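Local coordinates for protein Rab GDP-dissociation inhibitor (Saccharomyces cerevisiae, PDB 3CPI) that binds GDP-bound Rab GTPases such as Sec4, blocks their release of GDP, and extracts them from membranes during vesicular transport in yeast, at residues T102-Y107 with Q244-L249. Sequence-based numbering, arbitrary orientation.
Sequences TDVTRY and QGFARL
Val104 of the loop packs on Phe246 of helix 241-252, but Tyr107 and Leu249 bury more area here. CH-pi contacts form at both rings. Val104 CG2 sits over the centre of the Phe246 ring, 3.7 Å from the centroid and 9° off the normal. This methyl is anti to the backbone N of Val104, which also sets it 3.6 Å from Gly245 C. The Tyr107 ring is covered on one face by Arg248 CB, offset toward the rim. The opposite face is covered by Arg106 CG from its own segment.

The Arg248 guanidinium turns one face to Tyr107 CD2 and CE2 at the ring's rim, NE being 3.4 Å from Tyr107 CE2. The two planes are tilted by 33°. A bend at chi3 (57°) brings the guanidinium to this side.

Two carbonyl oxygens meet carbon. Tyr107 CD1 is 3.3 Å from Gly245 O, which also accepts Leu249 N. Here the two segments come nearest, with the CA atoms of Tyr107 and Gly245 5.5 Å apart. Both Leu249 methyls close on Thr102 O, CD2 at 3.1 Å.

In the apolar packing, Leu249 CB faces Tyr107 CE1. Leu99 and helix 19-30 pack against Phe246 as well.

The side-chain bonds lie on the 102-107 side. Asp103 ends helix 94-102 in a Schellman motif, and Arg106 NH1 bonds its OD2 at 3.2 Å in a salt bridge. Thr102 OG1 bonds back to Leu99 O.

One Ypt1-interacting region holds all of 244-249; the other holds Arg106 and Tyr107. Van der Waals and CH-pi packing, with two exposed arginines, is consistent with a packed link between these regions.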
ATOM      1  N   THR A 102      -7.060 -16.523  -1.429  1.00 37.98           N
ATOM      2  CA  THR A 102      -6.046 -17.265  -0.689  1.00 37.90           C
ATOM      3  C   THR A 102      -6.553 -17.721   0.676  1.00 38.05           C
ATOM      4  O   THR A 102      -5.973 -18.620   1.277  1.00 38.03           O
ATOM      5  CB  THR A 102      -4.785 -16.419  -0.442  1.00 37.64           C
ATOM      6  OG1 THR A 102      -5.116 -15.330   0.429  1.00 37.74           O
ATOM      7  CG2 THR A 102      -4.218 -15.891  -1.744  1.00 37.69           C
ATOM      8  N   ASP A 103      -7.605 -17.067   1.171  1.00 38.09           N
ATOM      9  CA  ASP A 103      -8.204 -17.375   2.474  1.00 38.25           C
ATOM     10  C   ASP A 103      -7.315 -16.988   3.655  1.00 37.82           C
ATOM     11  O   ASP A 103      -7.448 -17.539   4.748  1.00 37.90           O
ATOM     12  CB  ASP A 103      -8.617 -18.854   2.563  1.00 38.61           C
ATOM     13  CG  ASP A 103      -9.747 -19.088   3.549  1.00 40.29           C
ATOM     14  OD1 ASP A 103     -10.599 -18.180   3.713  1.00 40.74           O
ATOM     15  OD2 ASP A 103      -9.782 -20.189   4.154  1.00 41.96           O
ATOM     16  N   VAL A 104      -6.415 -16.032   3.442  1.00 37.40           N
ATOM     17  CA  VAL A 104      -5.618 -15.493   4.541  1.00 36.92           C
ATOM     18  C   VAL A 104      -6.532 -14.677   5.464  1.00 36.76           C
ATOM     19  O   VAL A 104      -6.204 -14.410   6.618  1.00 36.41           O
ATOM     20  CB  VAL A 104      -4.397 -14.663   4.023  1.00 37.15           C
ATOM     21  CG1 VAL A 104      -4.821 -13.262   3.537  1.00 36.72           C
ATOM     22  CG2 VAL A 104      -3.313 -14.574   5.088  1.00 36.12           C
ATOM     23  N   THR A 105      -7.697 -14.322   4.936  1.00 36.99           N
ATOM     24  CA  THR A 105      -8.703 -13.556   5.656  1.00 37.47           C
ATOM     25  C   THR A 105      -9.373 -14.358   6.788  1.00 37.94           C
ATOM     26  O   THR A 105     -10.148 -13.810   7.571  1.00 37.79           O
ATOM     27  CB  THR A 105      -9.770 -13.002   4.689  1.00 37.56           C
ATOM     28  OG1 THR A 105     -10.213 -14.047   3.815  1.00 36.99           O
ATOM     29  CG2 THR A 105      -9.191 -11.848   3.852  1.00 37.64           C
ATOM     30  N   ARG A 106      -9.051 -15.646   6.892  1.00 38.25           N
ATOM     31  CA  ARG A 106      -9.532 -16.432   8.021  1.00 38.73           C
ATOM     32  C   ARG A 106      -8.724 -16.145   9.292  1.00 38.43           C
ATOM     33  O   ARG A 106      -9.173 -16.444  10.402  1.00 38.38           O
ATOM     34  CB  ARG A 106      -9.599 -17.924   7.677  1.00 38.73           C
ATOM     35  CG  ARG A 106      -8.275 -18.636   7.549  1.00 39.83           C
ATOM     36  CD  ARG A 106      -8.453 -20.096   7.115  1.00 39.91           C
ATOM     37  NE  ARG A 106      -9.102 -20.908   8.142  1.00 41.45           N
ATOM     38  CZ  ARG A 106     -10.226 -21.604   7.977  1.00 42.47           C
ATOM     39  NH1 ARG A 106     -10.861 -21.623   6.806  1.00 42.40           N
ATOM     40  NH2 ARG A 106     -10.715 -22.297   8.997  1.00 43.00           N
ATOM     41  N   TYR A 107      -7.553 -15.532   9.122  1.00 38.30           N
ATOM     42  CA  TYR A 107      -6.686 -15.156  10.244  1.00 38.19           C
ATOM     43  C   TYR A 107      -6.609 -13.651  10.465  1.00 38.09           C
ATOM     44  O   TYR A 107      -6.325 -13.181  11.574  1.00 38.21           O
ATOM     45  CB  TYR A 107      -5.273 -15.701  10.030  1.00 38.28           C
ATOM     46  CG  TYR A 107      -5.250 -17.131   9.567  1.00 38.47           C
ATOM     47  CD1 TYR A 107      -4.777 -17.462   8.299  1.00 39.20           C
ATOM     48  CD2 TYR A 107      -5.727 -18.156  10.385  1.00 38.40           C
ATOM     49  CE1 TYR A 107      -4.761 -18.780   7.861  1.00 39.15           C
ATOM     50  CE2 TYR A 107      -5.718 -19.472   9.959  1.00 38.87           C
ATOM     51  CZ  TYR A 107      -5.237 -19.776   8.699  1.00 39.23           C
ATOM     52  OH  TYR A 107      -5.232 -21.075   8.273  1.00 39.75           O
ATOM     53  N   GLN A 244       2.132 -13.654   9.150  1.00 40.69           N
ATOM     54  CA  GLN A 244       1.741 -14.678  10.130  1.00 41.27           C
ATOM     55  C   GLN A 244       0.611 -15.558   9.605  1.00 40.75           C
ATOM     56  O   GLN A 244       0.659 -16.779   9.736  1.00 40.93           O
ATOM     57  CB  GLN A 244       1.318 -14.040  11.458  1.00 41.20           C
ATOM     58  CG  GLN A 244       2.457 -13.399  12.223  1.00 42.50           C
ATOM     59  CD  GLN A 244       2.003 -12.735  13.513  1.00 43.02           C
ATOM     60  OE1 GLN A 244       1.442 -13.387  14.405  1.00 45.62           O
ATOM     61  NE2 GLN A 244       2.259 -11.430  13.625  1.00 44.11           N
ATOM     62  N   GLY A 245      -0.395 -14.927   9.005  1.00 40.44           N
ATOM     63  CA  GLY A 245      -1.526 -15.631   8.414  1.00 40.06           C
ATOM     64  C   GLY A 245      -1.153 -16.468   7.205  1.00 40.06           C
ATOM     65  O   GLY A 245      -1.729 -17.535   6.990  1.00 40.04           O
ATOM     66  N   PHE A 246      -0.199 -15.976   6.411  1.00 39.82           N
ATOM     67  CA  PHE A 246       0.283 -16.694   5.233  1.00 39.59           C
ATOM     68  C   PHE A 246       1.164 -17.876   5.613  1.00 40.08           C
ATOM     69  O   PHE A 246       1.174 -18.894   4.919  1.00 39.84           O
ATOM     70  CB  PHE A 246       1.020 -15.760   4.265  1.00 39.03           C
ATOM     71  CG  PHE A 246       0.110 -15.026   3.327  1.00 37.77           C
ATOM     72  CD1 PHE A 246      -0.551 -15.704   2.314  1.00 36.62           C
ATOM     73  CD2 PHE A 246      -0.095 -13.653   3.464  1.00 37.00           C
ATOM     74  CE1 PHE A 246      -1.410 -15.033   1.443  1.00 36.82           C
ATOM     75  CE2 PHE A 246      -0.952 -12.969   2.599  1.00 36.63           C
ATOM     76  CZ  PHE A 246      -1.609 -13.659   1.584  1.00 37.26           C
ATOM     77  N   ALA A 247       1.892 -17.732   6.720  1.00 40.73           N
ATOM     78  CA  ALA A 247       2.669 -18.827   7.298  1.00 41.66           C
ATOM     79  C   ALA A 247       1.769 -19.984   7.739  1.00 42.46           C
ATOM     80  O   ALA A 247       2.100 -21.150   7.516  1.00 42.85           O
ATOM     81  CB  ALA A 247       3.486 -18.333   8.467  1.00 41.48           C
ATOM     82  N   ARG A 248       0.639 -19.656   8.367  1.00 43.21           N
ATOM     83  CA  ARG A 248      -0.323 -20.664   8.813  1.00 43.94           C
ATOM     84  C   ARG A 248      -0.922 -21.360   7.603  1.00 44.72           C
ATOM     85  O   ARG A 248      -0.913 -22.587   7.508  1.00 44.88           O
ATOM     86  CB  ARG A 248      -1.428 -20.031   9.666  1.00 43.68           C
ATOM     87  CG  ARG A 248      -0.938 -19.432  10.964  1.00 43.33           C
ATOM     88  CD  ARG A 248      -2.062 -18.844  11.787  1.00 42.62           C
ATOM     89  NE  ARG A 248      -3.107 -19.823  12.083  1.00 42.79           N
ATOM     90  CZ  ARG A 248      -4.094 -19.637  12.958  1.00 42.21           C
ATOM     91  NH1 ARG A 248      -4.187 -18.504  13.645  1.00 41.26           N
ATOM     92  NH2 ARG A 248      -4.994 -20.592  13.144  1.00 41.71           N
ATOM     93  N   LEU A 249      -1.417 -20.555   6.674  1.00 45.69           N
ATOM     94  CA  LEU A 249      -2.021 -21.022   5.430  1.00 46.83           C
ATOM     95  C   LEU A 249      -1.116 -21.972   4.646  1.00 47.41           C
ATOM     96  O   LEU A 249      -1.598 -22.862   3.944  1.00 47.64           O
ATOM     97  CB  LEU A 249      -2.366 -19.805   4.571  1.00 46.85           C
ATOM     98  CG  LEU A 249      -3.239 -19.923   3.330  1.00 47.22           C
ATOM     99  CD1 LEU A 249      -4.657 -20.335   3.692  1.00 47.35           C
ATOM    100  CD2 LEU A 249      -3.222 -18.577   2.626  1.00 47.15           C
TER